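Side-chain contacts in mirolysin (Tannerella forsythia, PDB 6R7V), which probably hydrolyses peptide bonds as a zinc-dependent metzincin of the pappalysin family, here held latent as a zymogen by a cysteine switch: residues A[19-22]-A[23-27]; A[123-126]-A[127-130]; A[182-186]-A[187-191]; A[268-272]-A[273-277]; A[281-284]-A[285-289]. The protein carries 1 engineered substitution. All blocks are in the same frame, centred on the assembly; numbering follows the deposited sequence. Where two conformers were deposited one is given.

The five contacts all join neighbours in sequence, yet their chemistry follows their place in the fold. Contacts 1 and 2 lie at the surface, about 21 Å from the centre of the chain, whereas contacts 3, 4 and 5 are buried. Contacts 1 and 5 lie along one α-helix each, and in both a side chain lies against another four residues on; R287 of contact 5 ends among main-chain carbonyls, R285 in salt bridges. Contact 2 follows a strand of the main sheet, with a methyl over a phenyl face; contact 3 spans the end of another, where a histidine accepts a backbone N-H. Contact 4, next before contact 5, is a disulfide-linked turn near the zinc.

Contact 1 of 5, residues A[19-22]-A[23-27]; sequences EPLK and YQRIT
Main-chain i to i+4 bonds open the α-helix 20-32, with Y23 N reaching E19 O at 3.0 Å and the N-H groups of Q24, R25 and I26 binding the carbonyls of P20, L21 and K22 in turn. E19 holds the N-cap position of this helix, which lies in the N-terminal part of the zymogen. Two side-chain pairs spaced four residues apart continue the helical pattern outside the backbone. In the first, R25 folds back along the helix: its chain bends at chi3 (-116°), which lays the guanidinium near the L21 side chain, where NH2 comes to 3.6 Å from L21 CD2. One face of that guanidinium looks toward L21 O and K22 CA, both nearer its rim than its middle. The second pair is purely apolar, K22 CG meeting I26 CD1 at 3.8 Å. Beyond CG the lysine runs fully extended, so that its ammonium heads back toward the start of the helix, and K22 NZ and E19 OE2 form a long salt bridge of 4.0 Å. F171 packs on K22, R25 and I26, while Y23 turns to helix 12-18 and touches M12, I15 and R16. Q24 binds D28 through its amide nitrogen. Further along, Y23 O accepts from both T27 N and T27 OG1, which approach from opposite faces of the carbonyl plane, the hydroxyl at 2.8 Å.

Contact 2 of 5, residues A[123-126]-A[127-130]; sequences TSTE and TFSM
T125 sets its methyl squarely on the phenyl ring of F128: CG2 lies 3.7 Å from the ring centroid and 13° off the normal, a CH-pi contact over the middle of the face. With OG1 beside the backbone N (chi1 -61°), CG2 is left anti to that nitrogen and falls over the ring. T125 CB is 3.6 Å from F128 CZ, and the two side chains stand at about a right angle. T123 comes to the ring differently, its CG2 lying near the ring plane at the edge, 3.9 Å from F128 CZ. What places the two threonines is an ST turn in the loop that follows strand 118-122: T125 N donates to T123 OG1 over 3.0 Å, at 164°. The same hydroxyl oxygen is also hydrogen-bonded to G141 O. Further out, V54 of strand 45-55 touches both T123 and F128, and N134 and V135 pack on the buried ring. N158 binds the chain on both sides of T127, ND2 to E126 O and its backbone to F128.

Contact 3 of 5, residues A[182-186]-A[187-191]; sequences VVIHY and KHFGR
At the end of strand 182-185 in the mixed sheet, the chain turns back on itself and the H185 side chain binds the backbone of K187. H185 ND1 accepts from K187 N at 3.0 Å, with an N-H...N angle of 168° and the donor only 7° out of the imidazole plane. Acceptance at ND1 suggests that a neutral H185 would carry its proton on NE2, consistent with the weak bond from that atom to G160 O. The turn is a type I β-turn, closed by H188 N on H185 O at 2.9 Å and bridged by a water that donates to Y186 O and F189 O. K187, extended beyond CG, lies alongside two rings: CG is 3.8 Å from the Y186 centroid, over its face, and CD is 3.6 Å from H185 CE1. From the strand, I184 CB meets F189 CD2 at 3.7 Å, the two side chains crossing at about a right angle. I184 also packs on A205 of helix 203-212, and F189 on I67 of helix 64-77.

Contact 4 of 5, residues A[268-272]-A[273-277]; sequences DYTYD and ACMNL
This is a buried local turn just past the short strand 269-270, probably directly after the Met-turn methionine of a metzincin, the residue just before D268. The M275 side chain folds back, its methyl over the residues that lead into the turn. A short 3-10 segment makes the bend and carries C274, disulfide-bonded to C245. C274 N donates to Y271 O at 3.0 Å from well above the carbonyl plane, and M275 N adds a weak bond of 3.3 Å to D272 O. With CG placed opposite its own carbonyl carbon (chi1 -64°) and the chain extended beyond, the M275 side chain runs back toward the start of the turn. There its methyl CE lies 3.3 Å from D268 O and 3.5 Å from T270 O, while CG touches T270 OG1 at 3.5 Å. Two of the oxygens beside this side chain have hydrogen-bond partners: T270 OG1 with F263 O, and T270 O with R4 NH2. The side chain of Y269 comes to about 4 Å from the zinc, touching C6, itself a zinc ligand, with its hydroxyl bonded to E9. Because the carboxylate of D272 forms a salt bridge with R4 and accepts from the N-H groups of K201 and R203, its negative charge is probably well stabilised; the bridge to R4 is consistent with the turn helping to hold the N-terminal pro-segment.

Contact 5 of 5, residues A[281-284]-A[285-289]; sequences GQVE and RMRSL
V283 turns CG1 away from its backbone N (chi1 163°) and R287 starts off opposite its carbonyl carbon (chi1 -66°), and with these torsions the two side chains lie side by side, pointing the same way. CG1 of the valine then rests 3.7 Å from CD of the arginine, while R287 CG sits 3.3 Å from V283 O. That carbonyl also takes the backbone N-H of R287 at 2.9 Å, one of the i to i+4 bonds of the α-helix 280-288. A second side chain, that of M286, settles against the preceding turn: CG lies 3.4 Å from Q282 O, and the bend at chi3 brings CE to 4.0 Å from V283 CA. F78 and L213 also pack on this methionine. R285, bent at chi2 and chi3, reaches salt bridges with E30 and D214. R287 ends among main-chain oxygens, NH2 on P41 O and S43 O, NH1 on A99 O with a weak bond to N100 O. Its buried positive charge is probably balanced by these carbonyl dipoles, and the V283 side chain gives an apolar flank to its aliphatic part.

Contact 1 of 5, residues A[19-22]-A[23-27]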
loop_
_atom_site.group_PDB
_atom_site.type_symbol
_atom_site.label_atom_id
_atom_site.label_comp_id
_atom_site.label_asym_id
_atom_site.label_seq_id
_atom_site.Cartn_x
_atom_site.Cartn_y
_atom_site.Cartn_z
ATOM N N GLU A 19 0.483 3.025 22.944
ATOM C CA GLU A 19 -0.428 4.006 22.341
ATOM C C GLU A 19 -1.885 3.613 22.616
ATOM O O GLU A 19 -2.591 3.198 21.679
ATOM C CB GLU A 19 -0.167 4.106 20.829
ATOM C CG GLU A 19 1.221 4.593 20.433
ATOM C CD GLU A 19 1.505 4.393 18.960
ATOM O OE1 GLU A 19 1.958 3.288 18.585
ATOM O OE2 GLU A 19 1.266 5.340 18.180
ATOM N N PRO A 20 -2.364 3.765 23.873
ATOM C CA PRO A 20 -3.729 3.315 24.204
ATOM C C PRO A 20 -4.857 3.956 23.397
ATOM O O PRO A 20 -5.810 3.241 23.088
ATOM C CB PRO A 20 -3.880 3.629 25.692
ATOM C CG PRO A 20 -2.743 4.516 26.039
ATOM C CD PRO A 20 -1.643 4.206 25.087
ATOM N N LEU A 21 -4.752 5.250 23.009
ATOM C CA LEU A 21 -5.795 5.882 22.186
ATOM C C LEU A 21 -5.831 5.225 20.791
ATOM O O LEU A 21 -6.908 4.947 20.254
ATOM C CB LEU A 21 -5.586 7.413 22.070
ATOM C CG LEU A 21 -6.489 8.192 21.059
ATOM C CD1 LEU A 21 -7.997 8.042 21.365
ATOM C CD2 LEU A 21 -6.118 9.670 21.014
ATOM N N LYS A 22 -4.654 4.933 20.224
ATOM C CA LYS A 22 -4.574 4.274 18.915
ATOM C C LYS A 22 -5.149 2.850 18.986
ATOM O O LYS A 22 -5.891 2.441 18.081
ATOM C CB LYS A 22 -3.121 4.256 18.436
ATOM C CG LYS A 22 -2.955 3.739 17.016
ATOM C CD LYS A 22 -1.515 3.936 16.556
ATOM C CE LYS A 22 -1.199 3.228 15.266
ATOM N NZ LYS A 22 0.175 3.550 14.785
ATOM N N TYR A 23 -4.883 2.131 20.086
ATOM C CA TYR A 23 -5.410 0.783 20.301
ATOM C C TYR A 23 -6.941 0.816 20.289
ATOM O O TYR A 23 -7.576 -0.034 19.649
ATOM C CB TYR A 23 -4.894 0.214 21.644
ATOM C CG TYR A 23 -5.393 -1.188 21.909
ATOM C CD1 TYR A 23 -4.831 -2.286 21.254
ATOM C CD2 TYR A 23 -6.493 -1.413 22.730
ATOM C CE1 TYR A 23 -5.306 -3.581 21.476
ATOM C CE2 TYR A 23 -6.988 -2.697 22.940
ATOM C CZ TYR A 23 -6.398 -3.777 22.304
ATOM O OH TYR A 23 -6.882 -5.046 22.534
ATOM N N GLN A 24 -7.537 1.785 21.019
ATOM C CA GLN A 24 -8.995 1.932 21.068
ATOM C C GLN A 24 -9.528 2.208 19.651
ATOM O O GLN A 24 -10.504 1.570 19.253
ATOM C CB GLN A 24 -9.404 3.050 22.045
ATOM C CG GLN A 24 -10.910 3.293 22.150
ATOM C CD GLN A 24 -11.627 2.150 22.824
ATOM O OE1 GLN A 24 -11.407 1.846 24.000
ATOM N NE2 GLN A 24 -12.496 1.491 22.087
ATOM N N ARG A 25 -8.891 3.132 18.897
ATOM C CA ARG A 25 -9.307 3.504 17.541
ATOM C C ARG A 25 -9.262 2.320 16.596
ATOM O O ARG A 25 -10.179 2.145 15.795
ATOM C CB ARG A 25 -8.442 4.635 16.974
ATOM C CG ARG A 25 -8.823 6.016 17.489
ATOM C CD ARG A 25 -8.278 7.099 16.568
ATOM N NE ARG A 25 -7.290 7.948 17.237
ATOM C CZ ARG A 25 -5.978 7.892 17.025
ATOM N NH1 ARG A 25 -5.475 7.033 16.145
ATOM N NH2 ARG A 25 -5.159 8.700 17.682
ATOM N N ILE A 26 -8.213 1.498 16.685
ATOM C CA ILE A 26 -8.103 0.335 15.801
ATOM C C ILE A 26 -9.166 -0.700 16.165
ATOM O O ILE A 26 -9.826 -1.240 15.274
ATOM C CB ILE A 26 -6.675 -0.258 15.848
ATOM C CG1 ILE A 26 -5.641 0.713 15.253
ATOM C CG2 ILE A 26 -6.628 -1.607 15.124
ATOM C CD1 ILE A 26 -4.173 0.417 15.699
ATOM N N THR A 27 -9.355 -0.955 17.472
ATOM C CA THR A 27 -10.365 -1.908 17.925
ATOM C C THR A 27 -11.755 -1.460 17.484
ATOM O O THR A 27 -12.514 -2.316 17.025
ATOM C CB THR A 27 -10.279 -2.070 19.446
ATOM O OG1 THR A 27 -8.953 -2.480 19.769
ATOM C CG2 THR A 27 -11.278 -3.081 20.007
#

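Contact 2 of 5, residues A[123-126]-A[127-130]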
loop_
_atom_site.group_PDB
_atom_site.type_symbol
_atom_site.label_atom_id
_atom_site.label_comp_id
_atom_site.label_asym_id
_atom_site.label_seq_id
_atom_site.Cartn_x
_atom_site.Cartn_y
_atom_site.Cartn_z
ATOM N N THR A 123 14.762 19.813 -2.845
ATOM C CA THR A 123 14.843 19.994 -1.407
ATOM C C THR A 123 16.270 19.991 -0.922
ATOM O O THR A 123 17.137 19.369 -1.540
ATOM C CB THR A 123 14.018 18.890 -0.683
ATOM O OG1 THR A 123 13.990 19.157 0.721
ATOM C CG2 THR A 123 14.557 17.469 -0.915
ATOM N N SER A 124 16.480 20.642 0.223
ATOM C CA SER A 124 17.715 20.646 0.974
ATOM C C SER A 124 17.751 19.452 1.946
ATOM O O SER A 124 18.829 19.156 2.465
ATOM C CB SER A 124 17.829 21.950 1.763
ATOM O OG SER A 124 18.144 23.040 0.910
ATOM N N THR A 125 16.599 18.788 2.233
ATOM C CA THR A 125 16.572 17.664 3.147
ATOM C C THR A 125 17.298 16.479 2.508
ATOM O O THR A 125 16.976 16.095 1.385
ATOM C CB THR A 125 15.119 17.344 3.502
ATOM O OG1 THR A 125 14.562 18.486 4.140
ATOM C CG2 THR A 125 14.992 16.136 4.401
ATOM N N GLU A 126 18.295 15.926 3.204
ATOM C CA GLU A 126 19.041 14.780 2.665
ATOM C C GLU A 126 18.276 13.469 2.801
ATOM O O GLU A 126 18.288 12.651 1.877
ATOM C CB GLU A 126 20.392 14.654 3.357
ATOM C CG GLU A 126 21.440 15.585 2.771
ATOM C CD GLU A 126 22.872 15.130 2.970
ATOM O OE1 GLU A 126 23.693 15.359 2.052
ATOM O OE2 GLU A 126 23.177 14.536 4.031
ATOM N N THR A 127 17.634 13.261 3.951
ATOM C CA THR A 127 16.902 12.034 4.229
ATOM C C THR A 127 15.590 12.368 4.939
ATOM O O THR A 127 15.633 13.138 5.907
ATOM C CB THR A 127 17.767 11.083 5.095
ATOM O OG1 THR A 127 19.056 10.920 4.501
ATOM C CG2 THR A 127 17.119 9.711 5.301
ATOM N N PHE A 128 14.453 11.785 4.494
ATOM C CA PHE A 128 13.167 12.054 5.122
ATOM C C PHE A 128 12.914 11.048 6.202
ATOM O O PHE A 128 13.406 9.917 6.141
ATOM C CB PHE A 128 12.050 12.048 4.084
ATOM C CG PHE A 128 12.116 13.309 3.256
ATOM C CD1 PHE A 128 12.872 13.355 2.092
ATOM C CD2 PHE A 128 11.529 14.489 3.707
ATOM C CE1 PHE A 128 13.003 14.548 1.370
ATOM C CE2 PHE A 128 11.643 15.676 2.981
ATOM C CZ PHE A 128 12.350 15.694 1.796
ATOM N N SER A 129 12.131 11.460 7.187
ATOM C CA SER A 129 11.819 10.676 8.367
ATOM C C SER A 129 10.350 10.301 8.402
ATOM O O SER A 129 9.481 11.161 8.244
ATOM C CB SER A 129 12.186 11.480 9.617
ATOM O OG SER A 129 11.447 11.122 10.771
ATOM N N MET A 130 10.076 9.016 8.638
ATOM C CA MET A 130 8.695 8.570 8.747
ATOM C C MET A 130 8.042 9.210 9.961
ATOM O O MET A 130 6.906 9.691 9.862
ATOM C CB MET A 130 8.578 7.049 8.832
ATOM C CG MET A 130 7.160 6.631 9.079
ATOM S SD MET A 130 6.919 4.940 9.578
ATOM C CE MET A 130 7.584 4.977 11.249
#

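Contact 3 of 5, residues A[182-186]-A[187-191]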
loop_
_atom_site.group_PDB
_atom_site.type_symbol
_atom_site.label_atom_id
_atom_site.label_comp_id
_atom_site.label_asym_id
_atom_site.label_seq_id
_atom_site.Cartn_x
_atom_site.Cartn_y
_atom_site.Cartn_z
ATOM N N VAL A 182 0.865 7.379 0.682
ATOM C CA VAL A 182 1.974 6.432 0.819
ATOM C C VAL A 182 3.273 7.073 0.392
ATOM O O VAL A 182 3.297 8.016 -0.423
ATOM C CB VAL A 182 1.758 5.072 0.092
ATOM C CG1 VAL A 182 0.438 4.406 0.507
ATOM C CG2 VAL A 182 1.835 5.212 -1.422
ATOM N N VAL A 183 4.370 6.619 1.025
ATOM C CA VAL A 183 5.715 7.155 0.770
ATOM C C VAL A 183 6.586 5.979 0.367
ATOM O O VAL A 183 6.610 4.950 1.080
ATOM C CB VAL A 183 6.291 7.866 2.020
ATOM C CG1 VAL A 183 7.650 8.484 1.711
ATOM C CG2 VAL A 183 5.345 8.955 2.548
ATOM N N ILE A 184 7.321 6.119 -0.760
ATOM C CA ILE A 184 8.170 5.049 -1.248
ATOM C C ILE A 184 9.599 5.532 -1.437
ATOM O O ILE A 184 9.816 6.615 -1.987
ATOM C CB ILE A 184 7.620 4.460 -2.587
ATOM C CG1 ILE A 184 6.097 4.095 -2.559
ATOM C CG2 ILE A 184 8.453 3.194 -3.021
ATOM C CD1 ILE A 184 5.774 2.907 -1.535
ATOM N N HIS A 185 10.579 4.683 -1.102
ATOM C CA HIS A 185 11.989 5.024 -1.335
ATOM C C HIS A 185 12.211 5.095 -2.827
ATOM O O HIS A 185 11.805 4.184 -3.553
ATOM C CB HIS A 185 12.853 3.921 -0.720
ATOM C CG HIS A 185 14.297 4.271 -0.575
ATOM N ND1 HIS A 185 15.069 4.623 -1.660
ATOM C CD2 HIS A 185 15.039 4.381 0.549
ATOM C CE1 HIS A 185 16.271 4.903 -1.171
ATOM N NE2 HIS A 185 16.299 4.799 0.153
ATOM N N TYR A 186 12.889 6.135 -3.296
ATOM C CA TYR A 186 13.127 6.348 -4.731
ATOM C C TYR A 186 13.846 5.183 -5.397
ATOM O O TYR A 186 13.670 4.991 -6.600
ATOM C CB TYR A 186 13.893 7.662 -4.957
ATOM C CG TYR A 186 15.380 7.598 -4.680
ATOM C CD1 TYR A 186 15.880 7.718 -3.382
ATOM C CD2 TYR A 186 16.294 7.409 -5.714
ATOM C CE1 TYR A 186 17.247 7.620 -3.117
ATOM C CE2 TYR A 186 17.658 7.303 -5.460
ATOM C CZ TYR A 186 18.131 7.425 -4.163
ATOM O OH TYR A 186 19.482 7.372 -3.917
ATOM N N LYS A 187 14.693 4.449 -4.656
ATOM C CA LYS A 187 15.424 3.360 -5.288
ATOM C C LYS A 187 14.533 2.166 -5.559
ATOM O O LYS A 187 15.001 1.205 -6.181
ATOM C CB LYS A 187 16.584 2.910 -4.383
ATOM C CG LYS A 187 17.754 3.852 -4.318
ATOM C CD LYS A 187 18.739 3.337 -3.280
ATOM C CE LYS A 187 19.953 4.216 -3.192
ATOM N NZ LYS A 187 20.836 3.795 -2.071
ATOM N N HIS A 188 13.287 2.158 -5.054
ATOM C CA HIS A 188 12.449 0.972 -5.182
ATOM C C HIS A 188 11.065 1.349 -5.697
ATOM O O HIS A 188 10.056 0.785 -5.270
ATOM C CB HIS A 188 12.401 0.253 -3.819
ATOM C CG HIS A 188 13.787 -0.082 -3.328
ATOM N ND1 HIS A 188 14.579 -0.983 -4.004
ATOM C CD2 HIS A 188 14.496 0.413 -2.282
ATOM C CE1 HIS A 188 15.739 -1.024 -3.356
ATOM N NE2 HIS A 188 15.739 -0.204 -2.313
ATOM N N PHE A 189 11.036 2.322 -6.612
ATOM C CA PHE A 189 9.828 2.819 -7.241
ATOM C C PHE A 189 9.871 2.471 -8.695
ATOM O O PHE A 189 10.883 2.725 -9.368
ATOM C CB PHE A 189 9.681 4.345 -7.037
ATOM C CG PHE A 189 8.285 4.867 -7.229
ATOM C CD1 PHE A 189 7.914 5.496 -8.414
ATOM C CD2 PHE A 189 7.308 4.656 -6.259
ATOM C CE1 PHE A 189 6.610 5.972 -8.586
ATOM C CE2 PHE A 189 6.006 5.111 -6.446
ATOM C CZ PHE A 189 5.678 5.809 -7.584
ATOM N N GLY A 190 8.788 1.887 -9.184
ATOM C CA GLY A 190 8.747 1.464 -10.578
ATOM C C GLY A 190 9.381 0.112 -10.800
ATOM O O GLY A 190 9.939 -0.506 -9.876
ATOM N N ARG A 191 9.295 -0.371 -12.039
ATOM C CA ARG A 191 9.797 -1.698 -12.390
ATOM C C ARG A 191 11.020 -1.597 -13.278
ATOM O O ARG A 191 10.987 -0.874 -14.276
ATOM C CB ARG A 191 8.681 -2.479 -13.093
ATOM C CG ARG A 191 9.130 -3.865 -13.570
ATOM C CD ARG A 191 7.935 -4.807 -13.700
ATOM N NE ARG A 191 7.009 -4.348 -14.742
ATOM C CZ ARG A 191 5.790 -4.857 -14.911
ATOM N NH1 ARG A 191 5.337 -5.798 -14.094
ATOM N NH2 ARG A 191 5.007 -4.406 -15.880
HETATM O O HOH W 1 13.546 3.839 -9.143
#

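Contact 4 of 5, residues A[268-272]-A[273-277]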
loop_
_atom_site.group_PDB
_atom_site.type_symbol
_atom_site.label_atom_id
_atom_site.label_comp_id
_atom_site.label_asym_id
_atom_site.label_seq_id
_atom_site.Cartn_x
_atom_site.Cartn_y
_atom_site.Cartn_z
ATOM N N ASP A 268 3.444 -9.759 2.713
ATOM C CA ASP A 268 4.569 -10.344 3.442
ATOM C C ASP A 268 5.792 -9.428 3.190
ATOM O O ASP A 268 5.635 -8.312 2.676
ATOM C CB ASP A 268 4.816 -11.828 3.031
ATOM C CG ASP A 268 5.452 -12.673 4.143
ATOM O OD1 ASP A 268 6.177 -12.105 4.984
ATOM O OD2 ASP A 268 5.209 -13.881 4.179
ATOM N N TYR A 269 7.007 -9.874 3.585
ATOM C CA TYR A 269 8.246 -9.103 3.440
ATOM C C TYR A 269 9.194 -9.723 2.428
ATOM O O TYR A 269 10.386 -9.412 2.418
ATOM C CB TYR A 269 8.977 -8.951 4.787
ATOM C CG TYR A 269 8.532 -7.824 5.693
ATOM C CD1 TYR A 269 7.571 -6.899 5.277
ATOM C CD2 TYR A 269 9.113 -7.646 6.944
ATOM C CE1 TYR A 269 7.220 -5.815 6.082
ATOM C CE2 TYR A 269 8.758 -6.580 7.763
ATOM C CZ TYR A 269 7.821 -5.659 7.323
ATOM O OH TYR A 269 7.443 -4.633 8.153
ATOM N N THR A 270 8.672 -10.590 1.562
ATOM C CA THR A 270 9.487 -11.273 0.571
ATOM C C THR A 270 9.926 -10.352 -0.591
ATOM O O THR A 270 9.388 -9.243 -0.755
ATOM C CB THR A 270 8.723 -12.483 0.051
ATOM O OG1 THR A 270 7.396 -12.091 -0.234
ATOM C CG2 THR A 270 8.709 -13.621 1.068
ATOM N N TYR A 271 10.895 -10.819 -1.395
ATOM C CA TYR A 271 11.382 -10.095 -2.570
ATOM C C TYR A 271 10.273 -9.839 -3.559
ATOM O O TYR A 271 9.390 -10.675 -3.706
ATOM C CB TYR A 271 12.455 -10.896 -3.299
ATOM C CG TYR A 271 13.798 -11.028 -2.635
ATOM C CD1 TYR A 271 14.169 -10.194 -1.577
ATOM C CD2 TYR A 271 14.731 -11.934 -3.109
ATOM C CE1 TYR A 271 15.438 -10.288 -0.994
ATOM C CE2 TYR A 271 16.002 -12.022 -2.554
ATOM C CZ TYR A 271 16.347 -11.207 -1.489
ATOM O OH TYR A 271 17.610 -11.347 -0.945
ATOM N N ASP A 272 10.344 -8.718 -4.282
ATOM C CA ASP A 272 9.307 -8.402 -5.244
ATOM C C ASP A 272 8.977 -9.497 -6.254
ATOM O O ASP A 272 7.796 -9.698 -6.577
ATOM C CB ASP A 272 9.733 -7.198 -6.059
ATOM C CG ASP A 272 9.707 -5.851 -5.371
ATOM O OD1 ASP A 272 9.733 -5.809 -4.121
ATOM O OD2 ASP A 272 9.692 -4.844 -6.078
ATOM N N ALA A 273 10.005 -10.152 -6.816
ATOM C CA ALA A 273 9.787 -11.166 -7.844
ATOM C C ALA A 273 9.193 -12.467 -7.285
ATOM O O ALA A 273 8.777 -13.317 -8.083
ATOM C CB ALA A 273 11.083 -11.457 -8.584
ATOM N N CYS A 274 9.140 -12.609 -5.960
ATOM C CA CYS A 274 8.583 -13.841 -5.425
ATOM C C CYS A 274 7.161 -13.611 -4.857
ATOM O O CYS A 274 6.533 -14.562 -4.409
ATOM C CB CYS A 274 9.548 -14.465 -4.427
ATOM S SG CYS A 274 11.189 -14.761 -5.145
ATOM N N MET A 275 6.605 -12.390 -5.004
ATOM C CA MET A 275 5.226 -12.078 -4.670
ATOM C C MET A 275 4.345 -12.186 -5.889
ATOM O O MET A 275 4.775 -11.858 -7.003
ATOM C CB MET A 275 5.094 -10.663 -4.137
ATOM C CG MET A 275 5.817 -10.454 -2.869
ATOM S SD MET A 275 5.692 -8.716 -2.365
ATOM C CE MET A 275 5.947 -8.964 -0.579
ATOM N N ASN A 276 3.079 -12.558 -5.697
ATOM C CA ASN A 276 2.232 -12.661 -6.880
ATOM C C ASN A 276 0.724 -12.746 -6.582
ATOM O O ASN A 276 -0.035 -13.002 -7.520
ATOM C CB ASN A 276 2.655 -13.860 -7.772
ATOM C CG ASN A 276 2.823 -15.110 -6.952
ATOM O OD1 ASN A 276 1.891 -15.539 -6.278
ATOM N ND2 ASN A 276 4.030 -15.693 -6.952
ATOM N N LEU A 277 0.269 -12.466 -5.330
ATOM C CA LEU A 277 -1.180 -12.423 -5.134
ATOM C C LEU A 277 -1.619 -11.626 -3.945
ATOM O O LEU A 277 -0.889 -11.444 -2.941
ATOM C CB LEU A 277 -1.849 -13.838 -5.024
ATOM C CG LEU A 277 -1.833 -14.493 -3.629
ATOM C CD1 LEU A 277 -2.847 -15.649 -3.559
ATOM C CD2 LEU A 277 -0.454 -15.032 -3.264
#

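Contact 5 of 5, residues A[281-284]-A[285-289]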
loop_
_atom_site.group_PDB
_atom_site.type_symbol
_atom_site.label_atom_id
_atom_site.label_comp_id
_atom_site.label_asym_id
_atom_site.label_seq_id
_atom_site.Cartn_x
_atom_site.Cartn_y
_atom_site.Cartn_z
ATOM N N GLY A 281 -10.235 -12.539 0.208
ATOM C CA GLY A 281 -10.564 -11.871 1.466
ATOM C C GLY A 281 -9.913 -10.510 1.606
ATOM O O GLY A 281 -10.521 -9.568 2.144
ATOM N N GLN A 282 -8.646 -10.387 1.148
ATOM C CA GLN A 282 -7.982 -9.083 1.173
ATOM C C GLN A 282 -8.687 -8.127 0.214
ATOM O O GLN A 282 -8.913 -6.990 0.586
ATOM C CB GLN A 282 -6.501 -9.235 0.796
ATOM C CG GLN A 282 -5.661 -9.902 1.892
ATOM C CD GLN A 282 -4.274 -10.214 1.382
ATOM O OE1 GLN A 282 -4.093 -10.662 0.241
ATOM N NE2 GLN A 282 -3.252 -9.931 2.213
ATOM N N VAL A 283 -9.055 -8.596 -0.995
ATOM C CA VAL A 283 -9.818 -7.781 -1.950
ATOM C C VAL A 283 -11.117 -7.240 -1.312
ATOM O O VAL A 283 -11.455 -6.063 -1.502
ATOM C CB VAL A 283 -10.146 -8.613 -3.213
ATOM C CG1 VAL A 283 -11.263 -7.961 -4.030
ATOM C CG2 VAL A 283 -8.882 -8.785 -4.035
ATOM N N GLU A 284 -11.864 -8.097 -0.639
ATOM C CA GLU A 284 -13.111 -7.673 0.004
ATOM C C GLU A 284 -12.851 -6.537 0.976
ATOM O O GLU A 284 -13.603 -5.554 0.981
ATOM C CB GLU A 284 -13.785 -8.844 0.732
ATOM C CG GLU A 284 -14.368 -9.914 -0.173
ATOM C CD GLU A 284 -14.901 -11.105 0.601
ATOM O OE1 GLU A 284 -16.063 -11.043 1.066
ATOM O OE2 GLU A 284 -14.151 -12.096 0.756
ATOM N N ARG A 285 -11.779 -6.649 1.783
ATOM C CA ARG A 285 -11.483 -5.628 2.762
ATOM C C ARG A 285 -11.138 -4.308 2.062
ATOM O O ARG A 285 -11.607 -3.247 2.485
ATOM C CB ARG A 285 -10.342 -6.095 3.666
ATOM C CG ARG A 285 -9.808 -5.032 4.595
ATOM C CD ARG A 285 -10.834 -4.507 5.569
ATOM N NE ARG A 285 -11.085 -5.458 6.627
ATOM C CZ ARG A 285 -10.707 -5.292 7.887
ATOM N NH1 ARG A 285 -10.145 -4.158 8.277
ATOM N NH2 ARG A 285 -10.944 -6.231 8.778
ATOM N N MET A 286 -10.310 -4.360 1.019
ATOM C CA MET A 286 -9.905 -3.130 0.314
ATOM C C MET A 286 -11.096 -2.459 -0.365
ATOM O O MET A 286 -11.285 -1.242 -0.242
ATOM C CB MET A 286 -8.821 -3.479 -0.725
ATOM C CG MET A 286 -7.526 -3.940 -0.049
ATOM S SD MET A 286 -6.125 -3.973 -1.216
ATOM C CE MET A 286 -6.563 -5.465 -2.180
ATOM N N ARG A 287 -11.952 -3.246 -1.023
ATOM C CA ARG A 287 -13.068 -2.642 -1.732
ATOM C C ARG A 287 -14.127 -2.053 -0.804
ATOM O O ARG A 287 -14.847 -1.117 -1.183
ATOM C CB ARG A 287 -13.742 -3.667 -2.638
ATOM C CG ARG A 287 -12.815 -4.116 -3.785
ATOM C CD ARG A 287 -13.536 -5.134 -4.666
ATOM N NE ARG A 287 -14.755 -4.598 -5.281
ATOM C CZ ARG A 287 -14.778 -3.788 -6.337
ATOM N NH1 ARG A 287 -13.643 -3.436 -6.947
ATOM N NH2 ARG A 287 -15.938 -3.327 -6.804
ATOM N N SER A 288 -14.198 -2.605 0.418
ATOM C CA SER A 288 -15.191 -2.157 1.403
ATOM C C SER A 288 -15.027 -0.675 1.767
ATOM O O SER A 288 -16.019 -0.036 2.151
ATOM C CB SER A 288 -15.134 -3.023 2.660
ATOM O OG SER A 288 -14.004 -2.744 3.469
ATOM N N LEU A 289 -13.828 -0.117 1.594
ATOM C CA LEU A 289 -13.577 1.308 1.906
ATOM C C LEU A 289 -14.291 2.229 0.944
ATOM O O LEU A 289 -14.389 3.426 1.216
ATOM C CB LEU A 289 -12.077 1.606 1.862
ATOM C CG LEU A 289 -11.198 0.813 2.817
ATOM C CD1 LEU A 289 -9.753 1.084 2.538
ATOM C CD2 LEU A 289 -11.475 1.166 4.277
#